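CocE/NonD family hydrolase (Staphylococcus aureus subsp. aureus COL, PDB 3III) probably hydrolyses ester or amide bonds as an alpha/beta-hydrolase of the CocE/NonD family, though its natural substrate is not established. Local coordinates at residues Ile150-Ala153 against Ser157-Asn160; Val46-Gly51 against Ala124-Asp129. All coordinates share one frame; numbering follows the deposited sequence.

Contact 1: residues Ile150-Ala153 against Ser157-Asn160; sequences IEWA and SWSN
Trp158 reaches back from the loop after helix 140-154 and brings the rim of the six-membered part of its indole, CZ2, CH2 and CZ3, up to Trp152 and Ala153 in the helix's last turn. Its CZ2 lies 4.1 Å from Trp152 CH2, which sits at the edge of the Trp158 ring and near its plane; the two side chains cross at about a right angle. On the helix side, Trp152 has CG anti to the backbone N (chi1 172°), a torsion that swings its benzo ring toward this meeting. The same ring of Trp158 also reaches Ala153: CH2 is 4.5 Å from Ala153 CB, and CZ3 is 4.0 Å from Ala153 O. Next comes Ser159, the first residue of strand 159-160, with CB 3.0 Å from Ala153 O, short for carbon against oxygen. Ser159 OG lies 3.2 Å from that carbonyl oxygen, but its clear hydrogen-bonding partner is Gly161 N, just beyond the segment. Outside the contact, Trp158 and Ser159 touch Val69 of strand 67-74, and backbone bonds join Trp158 and Asn160 to Phe67. Aromatic carbons meet a methyl group and another indole, and Ala153 O lies among the Trp158 and Ser159 side chains, so the join rests mainly on van der Waals contact.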
loop_
_atom_site.group_PDB
_atom_site.type_symbol
_atom_site.label_atom_id
_atom_site.label_comp_id
_atom_site.label_asym_id
_atom_site.label_seq_id
_atom_site.Cartn_x
_atom_site.Cartn_y
_atom_site.Cartn_z
ATOM N N ILE A 150 -9.302 -18.062 -11.699
ATOM C CA ILE A 150 -8.110 -18.848 -11.344
ATOM C C ILE A 150 -8.337 -20.303 -11.650
ATOM O O ILE A 150 -7.513 -20.943 -12.299
ATOM C CB ILE A 150 -7.691 -18.654 -9.844
ATOM C CG1 ILE A 150 -7.178 -17.234 -9.653
ATOM C CG2 ILE A 150 -6.691 -19.717 -9.414
ATOM C CD1 ILE A 150 -7.043 -16.798 -8.208
ATOM N N GLU A 151 -9.469 -20.835 -11.195
ATOM C CA GLU A 151 -9.775 -22.249 -11.366
ATOM C C GLU A 151 -10.040 -22.608 -12.819
ATOM O O GLU A 151 -9.686 -23.693 -13.251
ATOM C CB GLU A 151 -10.922 -22.662 -10.436
ATOM C CG GLU A 151 -10.533 -22.536 -8.944
ATOM C CD GLU A 151 -9.237 -23.297 -8.586
ATOM O OE1 GLU A 151 -9.234 -24.547 -8.780
ATOM O OE2 GLU A 151 -8.239 -22.668 -8.132
ATOM N N TRP A 152 -10.635 -21.694 -13.578
ATOM C CA TRP A 152 -10.838 -21.886 -15.010
ATOM C C TRP A 152 -9.492 -21.981 -15.771
ATOM O O TRP A 152 -9.298 -22.884 -16.594
ATOM C CB TRP A 152 -11.658 -20.735 -15.557
ATOM C CG TRP A 152 -11.773 -20.733 -17.060
ATOM C CD1 TRP A 152 -12.715 -21.369 -17.812
ATOM C CD2 TRP A 152 -10.915 -20.070 -17.961
ATOM N NE1 TRP A 152 -12.486 -21.131 -19.143
ATOM C CE2 TRP A 152 -11.381 -20.340 -19.257
ATOM C CE3 TRP A 152 -9.790 -19.251 -17.803
ATOM C CZ2 TRP A 152 -10.759 -19.822 -20.394
ATOM C CZ3 TRP A 152 -9.195 -18.727 -18.927
ATOM C CH2 TRP A 152 -9.672 -19.032 -20.208
ATOM N N ALA A 153 -8.585 -21.068 -15.449
ATOM C CA ALA A 153 -7.265 -20.994 -16.030
ATOM C C ALA A 153 -6.489 -22.273 -15.803
ATOM O O ALA A 153 -5.780 -22.702 -16.684
ATOM C CB ALA A 153 -6.482 -19.805 -15.429
ATOM N N SER A 157 -5.867 -25.669 -21.928
ATOM C CA SER A 157 -4.905 -26.500 -22.652
ATOM C C SER A 157 -3.463 -25.980 -22.481
ATOM O O SER A 157 -2.497 -26.772 -22.471
ATOM C CB SER A 157 -5.329 -26.581 -24.129
ATOM O OG SER A 157 -5.212 -25.281 -24.718
ATOM N N TRP A 158 -3.306 -24.673 -22.350
ATOM C CA TRP A 158 -1.985 -24.061 -22.214
ATOM C C TRP A 158 -1.490 -23.944 -20.769
ATOM O O TRP A 158 -0.455 -23.310 -20.524
ATOM C CB TRP A 158 -1.953 -22.676 -22.891
ATOM C CG TRP A 158 -3.288 -21.879 -22.748
ATOM C CD1 TRP A 158 -4.247 -21.729 -23.689
ATOM C CD2 TRP A 158 -3.777 -21.223 -21.572
ATOM N NE1 TRP A 158 -5.293 -20.981 -23.193
ATOM C CE2 TRP A 158 -5.033 -20.665 -21.894
ATOM C CE3 TRP A 158 -3.272 -21.042 -20.285
ATOM C CZ2 TRP A 158 -5.785 -19.950 -20.980
ATOM C CZ3 TRP A 158 -4.013 -20.324 -19.375
ATOM C CH2 TRP A 158 -5.258 -19.767 -19.736
ATOM N N SER A 159 -2.208 -24.533 -19.816
ATOM C CA SER A 159 -1.899 -24.325 -18.411
ATOM C C SER A 159 -1.323 -25.581 -17.792
ATOM O O SER A 159 -1.865 -26.675 -17.954
ATOM C CB SER A 159 -3.151 -23.892 -17.656
ATOM O OG SER A 159 -2.898 -23.900 -16.258
ATOM N N ASN A 160 -0.240 -25.404 -17.057
ATOM C CA ASN A 160 0.353 -26.495 -16.291
ATOM C C ASN A 160 -0.340 -26.728 -14.960
ATOM O O ASN A 160 0.143 -27.525 -14.157
ATOM C CB ASN A 160 1.877 -26.331 -16.098
ATOM C CG ASN A 160 2.253 -25.301 -14.975
ATOM O OD1 ASN A 160 1.398 -24.622 -14.421
ATOM N ND2 ASN A 160 3.531 -25.199 -14.670
#

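Contact 2: residues Val46-Gly51 against Ala124-Asp129; sequences VEMRDG and ALRGSD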
loop_
_atom_site.group_PDB
_atom_site.type_symbol
_atom_site.label_atom_id
_atom_site.label_comp_id
_atom_site.label_asym_id
_atom_site.label_seq_id
_atom_site.Cartn_x
_atom_site.Cartn_y
_atom_site.Cartn_z
ATOM N N VAL A 46 -14.966 -15.736 -19.357
ATOM C CA VAL A 46 -15.144 -16.803 -18.382
ATOM C C VAL A 46 -16.501 -16.588 -17.723
ATOM O O VAL A 46 -16.872 -15.456 -17.329
ATOM C CB VAL A 46 -14.045 -16.781 -17.297
ATOM C CG1 VAL A 46 -14.273 -17.894 -16.264
ATOM C CG2 VAL A 46 -12.701 -16.904 -17.890
ATOM N N GLU A 47 -17.270 -17.651 -17.587
ATOM C CA GLU A 47 -18.651 -17.501 -17.080
ATOM C C GLU A 47 -18.694 -17.806 -15.590
ATOM O O GLU A 47 -18.247 -18.880 -15.175
ATOM C CB GLU A 47 -19.629 -18.414 -17.849
ATOM C CG GLU A 47 -21.069 -18.136 -17.527
ATOM C CD GLU A 47 -22.017 -19.012 -18.286
ATOM O OE1 GLU A 47 -21.660 -19.455 -19.361
ATOM O OE2 GLU A 47 -23.144 -19.222 -17.829
HETATM N N MSE A 48 -19.242 -16.865 -14.804
HETATM C CA MSE A 48 -19.405 -17.014 -13.373
HETATM C C MSE A 48 -20.591 -17.920 -13.029
HETATM O O MSE A 48 -21.482 -18.195 -13.880
HETATM C CB MSE A 48 -19.591 -15.658 -12.705
HETATM C CG MSE A 48 -18.544 -14.621 -13.018
HETATM SE SE MSE A 48 -16.765 -15.114 -12.327
HETATM C CE MSE A 48 -16.108 -16.172 -13.931
ATOM N N ARG A 49 -20.660 -18.322 -11.762
ATOM C CA ARG A 49 -21.747 -19.219 -11.304
ATOM C C ARG A 49 -23.110 -18.613 -11.582
ATOM O O ARG A 49 -24.016 -19.325 -11.921
ATOM C CB ARG A 49 -21.662 -19.534 -9.811
ATOM C CG ARG A 49 -20.693 -20.704 -9.432
ATOM C CD ARG A 49 -20.244 -20.594 -7.950
ATOM N NE ARG A 49 -19.708 -19.258 -7.674
ATOM C CZ ARG A 49 -19.782 -18.612 -6.508
ATOM N NH1 ARG A 49 -20.347 -19.186 -5.442
ATOM N NH2 ARG A 49 -19.308 -17.380 -6.415
ATOM N N ASP A 50 -23.252 -17.304 -11.475
ATOM C CA ASP A 50 -24.545 -16.670 -11.767
ATOM C C ASP A 50 -24.836 -16.379 -13.250
ATOM O O ASP A 50 -25.884 -15.809 -13.560
ATOM C CB ASP A 50 -24.745 -15.403 -10.941
ATOM C CG ASP A 50 -23.878 -14.250 -11.391
ATOM O OD1 ASP A 50 -23.045 -14.373 -12.302
ATOM O OD2 ASP A 50 -24.035 -13.181 -10.802
ATOM N N GLY A 51 -23.932 -16.784 -14.148
ATOM C CA GLY A 51 -24.081 -16.545 -15.590
ATOM C C GLY A 51 -23.370 -15.299 -16.080
ATOM O O GLY A 51 -23.218 -15.117 -17.258
ATOM N N ALA A 124 -10.443 -8.620 -16.605
ATOM C CA ALA A 124 -11.383 -7.562 -16.304
ATOM C C ALA A 124 -12.438 -8.108 -15.345
ATOM O O ALA A 124 -13.241 -8.953 -15.713
ATOM C CB ALA A 124 -12.020 -7.028 -17.585
ATOM N N LEU A 125 -12.436 -7.621 -14.096
ATOM C CA LEU A 125 -13.378 -8.106 -13.089
ATOM C C LEU A 125 -14.768 -7.559 -13.392
ATOM O O LEU A 125 -14.953 -6.666 -14.261
ATOM C CB LEU A 125 -12.915 -7.794 -11.651
ATOM C CG LEU A 125 -11.653 -8.591 -11.260
ATOM C CD1 LEU A 125 -10.888 -7.949 -10.042
ATOM C CD2 LEU A 125 -12.016 -10.022 -11.005
ATOM N N ARG A 126 -15.736 -8.128 -12.684
ATOM C CA ARG A 126 -17.153 -7.793 -12.865
ATOM C C ARG A 126 -17.344 -6.277 -12.776
ATOM O O ARG A 126 -16.787 -5.604 -11.898
ATOM C CB ARG A 126 -17.998 -8.460 -11.805
ATOM C CG ARG A 126 -19.493 -8.341 -12.034
ATOM C CD ARG A 126 -20.287 -8.931 -10.874
ATOM N NE ARG A 126 -20.074 -10.366 -10.712
ATOM C CZ ARG A 126 -20.990 -11.309 -10.905
ATOM N NH1 ARG A 126 -22.238 -11.002 -11.261
ATOM N NH2 ARG A 126 -20.672 -12.586 -10.717
ATOM N N GLY A 127 -18.191 -5.776 -13.676
ATOM C CA GLY A 127 -18.487 -4.342 -13.783
ATOM C C GLY A 127 -17.564 -3.536 -14.691
ATOM O O GLY A 127 -17.835 -2.353 -14.970
ATOM N N SER A 128 -16.464 -4.157 -15.119
ATOM C CA SER A 128 -15.496 -3.530 -15.982
ATOM C C SER A 128 -15.445 -4.230 -17.331
ATOM O O SER A 128 -15.823 -5.390 -17.489
ATOM C CB SER A 128 -14.102 -3.506 -15.324
ATOM O OG SER A 128 -13.515 -4.808 -15.328
ATOM N N ASP A 129 -14.976 -3.475 -18.306
ATOM C CA ASP A 129 -14.935 -3.882 -19.700
ATOM C C ASP A 129 -16.362 -4.143 -20.188
ATOM O O ASP A 129 -17.251 -3.338 -19.916
ATOM C CB ASP A 129 -13.984 -5.052 -19.932
ATOM C CG ASP A 129 -13.614 -5.190 -21.376
ATOM O OD1 ASP A 129 -12.878 -4.315 -21.880
ATOM O OD2 ASP A 129 -14.093 -6.132 -22.037
HETATM O O HOH W 1 -21.606 -15.591 -9.782
#
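Arg126 and Asp50 approach from opposite directions and meet as a salt bridge, guanidinium edge to carboxylate. The planes of the two groups stand 64° apart, so the pairing is skewed and not a flat two-pronged fork. Its main bond runs from Arg126 NH1 to Asp50 OD2 at 2.9 Å, on the syn lone pair of that oxygen and with an N-H...O angle of 153°. From Arg126 NH2, two weak bonds of 3.4 Å each go to Asp50 OD1 and OD2. A water accepts from Asp50 N at 2.9 Å and, weakly, from Arg126 NH2, bridging backbone and guanidinium. Arg126 starts with CG anti to its N (chi1 -171°) and bends at chi3, bringing the guanidinium across to Asp50. Met48, a selenomethionine here, runs past Arg126 in the opposite sense, its CG 3.7 Å from Arg126 NH2. Arg126 also forms a salt bridge through NE with Asp145 of helix 140-154; acidic groups at two positions would be expected to stabilise its positive charge. The arrangement joins two beta turns, type I at Met48-Gly51 and type II at Leu125-Ser128: a hairpin connection between strands 36-47 and 53-60 meets the loop after strand 119-124 in the alpha/beta-hydrolase fold.

From the N terminus, strand 36-47 runs into the turn at 48-51, and segment 46-51 meets 124-129 only after 72 intervening residues, which hold strands 53-60 and 67-74 and nearly all of 119-124. Helix 140-154 follows, and contact 1 closes across the three residues that separate its segments, where the helix ends and the chain turns to strand 159-160. The two loops are in series, neither nested nor crossed, with centres about 17 Å apart. They nevertheless touch: Trp152 CD2 of contact 1 packs 3.6 Å from Val46 CG2 of contact 2. Helix 140-154 connects them: its end belongs to contact 1, while its Glu144 and Glu148 form salt bridges with Arg49 beside contact 2.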